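Local atomic coordinates of CalS13 (Micromonospora echinospora, PDB entry 4ZAS), a protein that probably transfers an amino group to a nucleotide-linked keto sugar using pyridoxal 5'-phosphate, as a sugar aminotransferase of the DegT/DnrJ/EryC1 family. Residues Asp145-Lys150 against Asn171-Val176; Leu140-Asp145 against Ile158-Trp163; Glu62-Val67 against Val76-Cys81. One frame throughout, in Å; residues are numbered along the deposited sequence.

Contact 1 (Asp145-Lys150 against Asn171-Val176); sequences DDLAAK and NRLRAV
This is a helix-helix contact between Asp-145, Leu-147 and Ala-148 of helix 144-150 and Arg-172, Leu-173 and Val-176 of helix 170-180. Both helices lie on the central mixed sheet of an aminotransferase fold and lead into and out of strand 155-161. Their axes run 10.0 Å apart and nearly parallel, at 18°. The inner layer is apolar. Leu-147 CD2 meets Leu-173 CD1 at 3.5 Å. Below this pair, Leu-147 rests on Ile-158 and Leu-173 on Val-160, so both leucines seal the helices to the same strand. Val-176 comes next along the helix. Its CG1 stands anti to the backbone N (chi1 161°) and abuts Ala-148 CB at 3.5 Å. The small alanine lets the backbones come close here, with the two CA atoms 5.8 Å apart. The other methyl of Val-176, CG2, lies over one face of the Arg-172 guanidinium and backs that flat group. Nearer the surface, a rather long salt bridge joins exposed side chains. Arg-172 NH2 donates to Asp-145 OD1 over 3.3 Å. The oxygen lies near the guanidinium plane, while the carboxylate is turned 64° from it.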
loop_
_atom_site.group_PDB
_atom_site.type_symbol
_atom_site.label_atom_id
_atom_site.label_comp_id
_atom_site.label_asym_id
_atom_site.label_seq_id
_atom_site.Cartn_x
_atom_site.Cartn_y
_atom_site.Cartn_z
ATOM N N ASP A 145 -6.844 18.100 27.349
ATOM C CA ASP A 145 -6.158 18.568 28.541
ATOM C C ASP A 145 -5.063 17.582 28.908
ATOM O O ASP A 145 -4.000 17.985 29.378
ATOM C CB ASP A 145 -7.134 18.744 29.703
ATOM C CG ASP A 145 -8.109 19.882 29.480
ATOM O OD1 ASP A 145 -7.672 20.994 29.091
ATOM O OD2 ASP A 145 -9.321 19.643 29.662
ATOM N N ASP A 146 -5.316 16.291 28.704
ATOM C CA ASP A 146 -4.265 15.297 28.899
ATOM C C ASP A 146 -3.152 15.487 27.870
ATOM O O ASP A 146 -1.974 15.293 28.171
ATOM C CB ASP A 146 -4.798 13.875 28.803
ATOM C CG ASP A 146 -3.766 12.843 29.246
ATOM O OD1 ASP A 146 -3.093 13.059 30.283
ATOM O OD2 ASP A 146 -3.599 11.840 28.525
ATOM N N LEU A 147 -3.548 15.845 26.651
ATOM C CA LEU A 147 -2.612 16.154 25.584
ATOM C C LEU A 147 -1.687 17.288 25.985
ATOM O O LEU A 147 -0.468 17.199 25.826
ATOM C CB LEU A 147 -3.353 16.529 24.307
ATOM C CG LEU A 147 -2.445 17.004 23.170
ATOM C CD1 LEU A 147 -1.560 15.869 22.673
ATOM C CD2 LEU A 147 -3.269 17.585 22.035
ATOM N N ALA A 148 -2.279 18.353 26.508
ATOM C CA ALA A 148 -1.519 19.527 26.911
ATOM C C ALA A 148 -0.384 19.187 27.879
ATOM O O ALA A 148 0.709 19.748 27.789
ATOM C CB ALA A 148 -2.449 20.546 27.538
ATOM N N ALA A 149 -0.651 18.266 28.801
ATOM C CA ALA A 149 0.317 17.878 29.825
ATOM C C ALA A 149 1.461 17.015 29.244
ATOM O O ALA A 149 2.570 16.988 29.775
ATOM C CB ALA A 149 -0.397 17.157 30.990
ATOM N N LYS A 150 1.181 16.276 28.179
ATOM C CA LYS A 150 2.143 15.299 27.681
ATOM C C LYS A 150 2.991 15.824 26.523
ATOM O O LYS A 150 3.939 15.165 26.095
ATOM C CB LYS A 150 1.399 14.021 27.267
ATOM C CG LYS A 150 0.815 13.280 28.461
ATOM C CD LYS A 150 0.051 12.038 28.066
ATOM C CE LYS A 150 -0.337 11.247 29.300
ATOM N NZ LYS A 150 -1.303 10.204 28.944
ATOM N N ASN A 171 -10.222 23.968 17.375
ATOM C CA ASN A 171 -9.860 25.266 17.933
ATOM C C ASN A 171 -9.067 25.100 19.234
ATOM O O ASN A 171 -8.046 25.752 19.464
ATOM C CB ASN A 171 -11.128 26.062 18.223
ATOM C CG ASN A 171 -11.670 26.743 17.008
ATOM O OD1 ASN A 171 -11.229 26.476 15.888
ATOM N ND2 ASN A 171 -12.685 27.576 17.204
ATOM N N ARG A 172 -9.551 24.207 20.082
ATOM C CA ARG A 172 -8.900 23.927 21.341
ATOM C C ARG A 172 -7.571 23.223 21.099
ATOM O O ARG A 172 -6.567 23.561 21.712
ATOM C CB ARG A 172 -9.826 23.072 22.218
ATOM C CG ARG A 172 -9.277 22.705 23.573
ATOM C CD ARG A 172 -9.001 23.944 24.406
ATOM N NE ARG A 172 -8.405 23.554 25.674
ATOM C CZ ARG A 172 -7.719 24.365 26.468
ATOM N NH1 ARG A 172 -7.533 25.644 26.141
ATOM N NH2 ARG A 172 -7.214 23.882 27.593
ATOM N N LEU A 173 -7.580 22.251 20.189
ATOM C CA LEU A 173 -6.387 21.489 19.854
ATOM C C LEU A 173 -5.275 22.428 19.439
ATOM O O LEU A 173 -4.136 22.292 19.893
ATOM C CB LEU A 173 -6.679 20.488 18.737
ATOM C CG LEU A 173 -5.464 19.765 18.144
ATOM C CD1 LEU A 173 -4.841 18.834 19.167
ATOM C CD2 LEU A 173 -5.871 19.014 16.898
ATOM N N ARG A 174 -5.632 23.413 18.616
ATOM C CA ARG A 174 -4.676 24.394 18.122
ATOM C C ARG A 174 -4.169 25.260 19.260
ATOM O O ARG A 174 -2.969 25.475 19.383
ATOM C CB ARG A 174 -5.307 25.264 17.027
ATOM C CG ARG A 174 -4.348 26.255 16.379
ATOM C CD ARG A 174 -4.828 26.743 15.016
ATOM N NE ARG A 174 -3.680 26.890 14.139
ATOM C CZ ARG A 174 -3.323 26.043 13.187
ATOM N NH1 ARG A 174 -4.074 24.994 12.901
ATOM N NH2 ARG A 174 -2.229 26.289 12.477
ATOM N N ALA A 175 -5.070 25.722 20.118
ATOM C CA ALA A 175 -4.657 26.549 21.248
ATOM C C ALA A 175 -3.761 25.776 22.206
ATOM O O ALA A 175 -2.782 26.300 22.722
ATOM C CB ALA A 175 -5.867 27.070 21.990
ATOM N N VAL A 176 -4.103 24.519 22.436
ATOM C CA VAL A 176 -3.347 23.686 23.348
ATOM C C VAL A 176 -1.968 23.414 22.751
ATOM O O VAL A 176 -0.955 23.526 23.441
ATOM C CB VAL A 176 -4.127 22.412 23.683
ATOM C CG1 VAL A 176 -3.222 21.346 24.225
ATOM C CG2 VAL A 176 -5.208 22.743 24.671
#

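Contact 2 (Leu140-Asp145 against Ile158-Trp163); sequences LNMDLD and IVVVHW
Val-159 meets Met-142 through its carbonyl: Met-142 CE sits 3.1 Å from Val-159 O, a tight approach. Met-142 leaves its backbone with CG anti to N (chi1 -177°). It runs straight out to the sulfur and bends there, which lays the methyl against the strand. Val-160 comes next. Its CG1 packs on Met-142 SD at 4.0 Å, the two side chains at about a right angle, and the valine also touches Leu-173 of helix 170-180. Val-161 brings its carbonyl O within 2.7 Å of Asn-141 OD1. Both are acceptors, so this is not a bond, and the closeness is doubtful. His-162 is the centre of an inverse gamma turn that ends the strand, and its ring is tied to Glu-192 and Val-168. The turn presents Trp-163 N to Asn-141 OD1 at 2.9 Å, with an N-H...O angle of 153°. Asn-141 ND2 bonds to Tyr-166 O, which fixes the rotation of the amide. With an alanine here, Trp-163 N would probably keep little more than its weak turn bond, and Tyr-166 O would lose this donor. The Trp-163 ring receives Leu-140 CD1 at its edge, 3.8 Å from Trp-163 CD1, and its NE1 is paired with His-381. The strand thus leads to a residue beside the bound sugar nucleotide, consistent with the type I aminotransferase fold, whose active site lies at the C-terminal edge of the parallel strands.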
loop_
_atom_site.group_PDB
_atom_site.type_symbol
_atom_site.label_atom_id
_atom_site.label_comp_id
_atom_site.label_asym_id
_atom_site.label_seq_id
_atom_site.Cartn_x
_atom_site.Cartn_y
_atom_site.Cartn_z
ATOM N N LEU A 140 -15.434 10.275 23.055
ATOM C CA LEU A 140 -14.637 9.141 22.620
ATOM C C LEU A 140 -13.399 9.614 21.849
ATOM O O LEU A 140 -12.644 8.792 21.322
ATOM C CB LEU A 140 -15.476 8.182 21.771
ATOM C CG LEU A 140 -16.749 7.626 22.418
ATOM C CD1 LEU A 140 -17.499 6.753 21.439
ATOM C CD2 LEU A 140 -16.475 6.855 23.714
ATOM N N ASN A 141 -13.168 10.930 21.819
ATOM C CA ASN A 141 -11.963 11.481 21.196
ATOM C C ASN A 141 -10.895 11.839 22.236
ATOM O O ASN A 141 -11.112 11.687 23.427
ATOM C CB ASN A 141 -12.301 12.707 20.332
ATOM C CG ASN A 141 -13.067 12.339 19.071
ATOM O OD1 ASN A 141 -12.952 11.221 18.578
ATOM N ND2 ASN A 141 -13.835 13.282 18.536
ATOM N N MET A 142 -9.747 12.326 21.774
ATOM C CA MET A 142 -8.604 12.604 22.646
ATOM C C MET A 142 -8.927 13.645 23.705
ATOM O O MET A 142 -9.544 14.662 23.415
ATOM C CB MET A 142 -7.405 13.086 21.826
ATOM C CG MET A 142 -6.158 13.340 22.639
ATOM S SD MET A 142 -4.798 13.991 21.654
ATOM C CE MET A 142 -4.383 12.578 20.623
ATOM N N ASP A 143 -8.480 13.384 24.929
ATOM C CA ASP A 143 -8.556 14.349 26.010
ATOM C C ASP A 143 -7.537 15.439 25.759
ATOM O O ASP A 143 -6.339 15.226 25.916
ATOM C CB ASP A 143 -8.296 13.663 27.349
ATOM C CG ASP A 143 -8.551 14.564 28.534
ATOM O OD1 ASP A 143 -8.319 15.786 28.433
ATOM O OD2 ASP A 143 -8.968 14.034 29.584
ATOM N N LEU A 144 -8.007 16.610 25.362
ATOM C CA LEU A 144 -7.089 17.676 24.970
ATOM C C LEU A 144 -6.327 18.295 26.140
ATOM O O LEU A 144 -5.268 18.910 25.948
ATOM C CB LEU A 144 -7.855 18.750 24.222
ATOM C CG LEU A 144 -8.414 18.179 22.929
ATOM C CD1 LEU A 144 -8.967 19.294 22.110
ATOM C CD2 LEU A 144 -7.306 17.452 22.184
ATOM N N ASP A 145 -6.844 18.100 27.349
ATOM C CA ASP A 145 -6.158 18.568 28.541
ATOM C C ASP A 145 -5.063 17.582 28.908
ATOM O O ASP A 145 -4.000 17.985 29.378
ATOM C CB ASP A 145 -7.134 18.744 29.703
ATOM C CG ASP A 145 -8.109 19.882 29.480
ATOM O OD1 ASP A 145 -7.672 20.994 29.091
ATOM O OD2 ASP A 145 -9.321 19.643 29.662
ATOM N N ILE A 158 1.397 14.975 16.577
ATOM C CA ILE A 158 0.195 14.685 17.347
ATOM C C ILE A 158 -0.870 14.152 16.411
ATOM O O ILE A 158 -1.157 14.771 15.374
ATOM C CB ILE A 158 -0.311 15.950 18.083
ATOM C CG1 ILE A 158 0.716 16.430 19.101
ATOM C CG2 ILE A 158 -1.645 15.693 18.761
ATOM C CD1 ILE A 158 0.537 17.894 19.503
ATOM N N VAL A 159 -1.440 13.000 16.743
ATOM C CA VAL A 159 -2.522 12.441 15.921
ATOM C C VAL A 159 -3.858 12.415 16.678
ATOM O O VAL A 159 -3.979 11.730 17.693
ATOM C CB VAL A 159 -2.192 11.005 15.433
ATOM C CG1 VAL A 159 -3.348 10.459 14.614
ATOM C CG2 VAL A 159 -0.919 10.975 14.606
ATOM N N VAL A 160 -4.857 13.131 16.170
ATOM C CA VAL A 160 -6.217 13.049 16.705
ATOM C C VAL A 160 -7.142 12.309 15.726
ATOM O O VAL A 160 -7.033 12.453 14.499
ATOM C CB VAL A 160 -6.812 14.437 17.001
ATOM C CG1 VAL A 160 -5.964 15.204 18.021
ATOM C CG2 VAL A 160 -6.959 15.210 15.705
ATOM N N VAL A 161 -8.049 11.512 16.274
ATOM C CA VAL A 161 -9.046 10.822 15.476
ATOM C C VAL A 161 -10.428 11.403 15.701
ATOM O O VAL A 161 -10.871 11.556 16.850
ATOM C CB VAL A 161 -9.064 9.334 15.794
ATOM C CG1 VAL A 161 -10.212 8.667 15.037
ATOM C CG2 VAL A 161 -7.703 8.693 15.491
ATOM N N HIS A 162 -11.106 11.747 14.612
ATOM C CA HIS A 162 -12.517 12.126 14.688
ATOM C C HIS A 162 -13.352 10.857 14.730
ATOM O O HIS A 162 -13.958 10.479 13.730
ATOM C CB HIS A 162 -12.929 12.952 13.476
ATOM C CG HIS A 162 -12.084 14.165 13.239
ATOM N ND1 HIS A 162 -12.143 15.286 14.042
ATOM C CD2 HIS A 162 -11.169 14.438 12.278
ATOM C CE1 HIS A 162 -11.303 16.199 13.582
ATOM N NE2 HIS A 162 -10.701 15.710 12.513
ATOM N N TRP A 163 -13.405 10.209 15.882
ATOM C CA TRP A 163 -14.094 8.931 15.982
ATOM C C TRP A 163 -15.555 9.036 15.527
ATOM O O TRP A 163 -16.268 9.972 15.896
ATOM C CB TRP A 163 -14.007 8.381 17.408
ATOM C CG TRP A 163 -14.450 6.960 17.511
ATOM C CD1 TRP A 163 -15.523 6.479 18.213
ATOM C CD2 TRP A 163 -13.854 5.825 16.863
ATOM N NE1 TRP A 163 -15.619 5.114 18.055
ATOM C CE2 TRP A 163 -14.605 4.691 17.228
ATOM C CE3 TRP A 163 -12.755 5.660 16.010
ATOM C CZ2 TRP A 163 -14.290 3.407 16.774
ATOM C CZ3 TRP A 163 -12.446 4.378 15.558
ATOM C CH2 TRP A 163 -13.211 3.275 15.944
#

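Contact 3 (Glu62-Val67 against Val76-Cys81); sequences EYEAAV and VVSVNC
Glu-64 lays its side chain along Ser-78, with Glu-64 CG 3.8 Å from Ser-78 CB. Its CG is anti to the carbonyl carbon (chi1 -69°) and the chain is extended beyond it, which carries the carboxylate from helix 58-71 to the strand backbone. One oxygen does the gripping. Glu-64 OE2 accepts from Ser-78 N at 2.9 Å, with an N-H...O angle of 160°. It also accepts from Ser-78 OG at 2.7 Å. The two donors come from opposite faces of the carboxylate plane, the hydroxyl on the anti side but tilted from the plane. Arg-247 NH1 makes a salt bridge to the same oxygen and also bonds to Ser-78 O. Three donors thus meet this oxygen, which would probably stabilise the ionised carboxylate. Within this chain, strand 76-79 is the outermost strand at one end of the seven-stranded mixed sheet of the type I aminotransferase fold, and it pairs antiparallel with strand 230-233. The helix crosses over it with the axes 8.0 Å apart. Next to the polar group, Val-67 CG1 meets Val-76 CG1 at 4.1 Å, the valines crossing nearly perpendicular. Phe-231 of strand 230-233 touches both valines. Val-76 also packs its CB against the helix backbone, 3.7 Å from Glu-64 O. Tyr-63 turns a ring edge to the serine, and its CE2 comes to 4.4 Å from Ser-78 CB.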
loop_
_atom_site.group_PDB
_atom_site.type_symbol
_atom_site.label_atom_id
_atom_site.label_comp_id
_atom_site.label_asym_id
_atom_site.label_seq_id
_atom_site.Cartn_x
_atom_site.Cartn_y
_atom_site.Cartn_z
ATOM N N GLU A 62 -8.621 13.807 -11.841
ATOM C CA GLU A 62 -9.978 14.361 -11.927
ATOM C C GLU A 62 -10.709 14.155 -10.602
ATOM O O GLU A 62 -11.461 15.017 -10.156
ATOM C CB GLU A 62 -10.789 13.719 -13.059
ATOM C CG GLU A 62 -12.200 14.278 -13.139
ATOM C CD GLU A 62 -13.104 13.585 -14.154
ATOM O OE1 GLU A 62 -12.636 12.724 -14.923
ATOM O OE2 GLU A 62 -14.309 13.918 -14.176
ATOM N N TYR A 63 -10.507 12.988 -10.004
ATOM C CA TYR A 63 -11.050 12.677 -8.694
ATOM C C TYR A 63 -10.471 13.584 -7.590
ATOM O O TYR A 63 -11.216 14.189 -6.820
ATOM C CB TYR A 63 -10.803 11.197 -8.400
ATOM C CG TYR A 63 -10.980 10.761 -6.963
ATOM C CD1 TYR A 63 -12.239 10.750 -6.355
ATOM C CD2 TYR A 63 -9.896 10.273 -6.236
ATOM C CE1 TYR A 63 -12.402 10.308 -5.055
ATOM C CE2 TYR A 63 -10.055 9.837 -4.925
ATOM C CZ TYR A 63 -11.312 9.852 -4.345
ATOM O OH TYR A 63 -11.456 9.423 -3.040
ATOM N N GLU A 64 -9.149 13.701 -7.535
ATOM C CA GLU A 64 -8.492 14.556 -6.539
ATOM C C GLU A 64 -9.010 15.997 -6.600
ATOM O O GLU A 64 -9.168 16.654 -5.572
ATOM C CB GLU A 64 -6.971 14.543 -6.724
ATOM C CG GLU A 64 -6.281 13.225 -6.372
ATOM C CD GLU A 64 -4.793 13.247 -6.720
ATOM O OE1 GLU A 64 -4.395 14.129 -7.513
ATOM O OE2 GLU A 64 -4.026 12.389 -6.217
ATOM N N ALA A 65 -9.244 16.497 -7.805
ATOM C CA ALA A 65 -9.786 17.841 -7.963
ATOM C C ALA A 65 -11.203 17.947 -7.405
ATOM O O ALA A 65 -11.532 18.911 -6.715
ATOM C CB ALA A 65 -9.769 18.256 -9.429
ATOM N N ALA A 66 -12.026 16.939 -7.686
ATOM C CA ALA A 66 -13.427 16.927 -7.253
ATOM C C ALA A 66 -13.522 16.879 -5.744
ATOM O O ALA A 66 -14.341 17.578 -5.146
ATOM C CB ALA A 66 -14.161 15.766 -7.855
ATOM N N VAL A 67 -12.697 16.036 -5.131
ATOM C CA VAL A 67 -12.628 15.989 -3.680
ATOM C C VAL A 67 -12.214 17.365 -3.149
ATOM O O VAL A 67 -12.815 17.894 -2.204
ATOM C CB VAL A 67 -11.662 14.902 -3.193
ATOM C CG1 VAL A 67 -11.425 15.073 -1.723
ATOM C CG2 VAL A 67 -12.238 13.517 -3.453
ATOM N N VAL A 76 -5.046 18.007 -2.480
ATOM C CA VAL A 76 -5.463 16.643 -2.214
ATOM C C VAL A 76 -4.525 15.654 -2.899
ATOM O O VAL A 76 -4.299 15.722 -4.109
ATOM C CB VAL A 76 -6.912 16.418 -2.675
ATOM C CG1 VAL A 76 -7.338 14.962 -2.405
ATOM C CG2 VAL A 76 -7.842 17.381 -1.965
ATOM N N VAL A 77 -3.962 14.750 -2.115
ATOM C CA VAL A 77 -3.110 13.710 -2.645
ATOM C C VAL A 77 -3.751 12.352 -2.407
ATOM O O VAL A 77 -3.760 11.871 -1.275
ATOM C CB VAL A 77 -1.705 13.775 -2.006
ATOM C CG1 VAL A 77 -0.816 12.648 -2.529
ATOM C CG2 VAL A 77 -1.073 15.133 -2.264
ATOM N N SER A 78 -4.276 11.718 -3.454
ATOM C CA SER A 78 -4.874 10.387 -3.297
ATOM C C SER A 78 -3.788 9.340 -2.955
ATOM O O SER A 78 -2.594 9.524 -3.276
ATOM C CB SER A 78 -5.637 9.979 -4.566
ATOM O OG SER A 78 -4.762 9.851 -5.695
ATOM N N VAL A 79 -4.192 8.283 -2.243
ATOM C CA VAL A 79 -3.286 7.191 -1.860
ATOM C C VAL A 79 -4.074 5.882 -1.906
ATOM O O VAL A 79 -5.292 5.911 -2.016
ATOM C CB VAL A 79 -2.659 7.404 -0.466
ATOM C CG1 VAL A 79 -1.485 8.411 -0.495
ATOM C CG2 VAL A 79 -3.742 7.801 0.546
ATOM N N ASN A 80 -3.392 4.738 -1.806
ATOM C CA ASN A 80 -4.058 3.460 -2.063
ATOM C C ASN A 80 -4.813 2.913 -0.832
ATOM O O ASN A 80 -5.435 1.858 -0.921
ATOM C CB ASN A 80 -3.075 2.400 -2.649
ATOM C CG ASN A 80 -1.870 2.103 -1.756
ATOM O OD1 ASN A 80 -1.729 2.624 -0.650
ATOM N ND2 ASN A 80 -1.002 1.218 -2.242
ATOM N N CYS A 81 -4.712 3.611 0.302
ATOM C CA CYS A 81 -5.569 3.403 1.489
ATOM C C CYS A 81 -5.307 4.482 2.540
ATOM O O CYS A 81 -4.310 5.204 2.462
ATOM C CB CYS A 81 -5.372 2.019 2.126
ATOM S SG CYS A 81 -3.726 1.626 2.678
#

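In the fold
Contacts 1 and 2 form one continuous region. They share Asp-145, and their centres are 10 Å apart. Leu-147 CD1 touches Met-142 SD at 3.9 Å, and Val-176 CG1 touches Leu-144 O at 3.6 Å. Contact 3 stands alone. Its nearest atoms are about 13 Å from contact 2 and about 17 Å from contact 1. The central sheet joins it to contact 2, which lies on the other side of the chain's centre. Contact 2 comes near the ligand: the Trp-163 side chain is about 5 Å from bound dTDP-4-keto-6-deoxyglucose. In contact 3, the Glu-64 side chain is about 10 Å from that of Arg-253, a dTDP-binding residue in a structure of this protein, though not occupied in this chain. Contact 1 is remote from these sites.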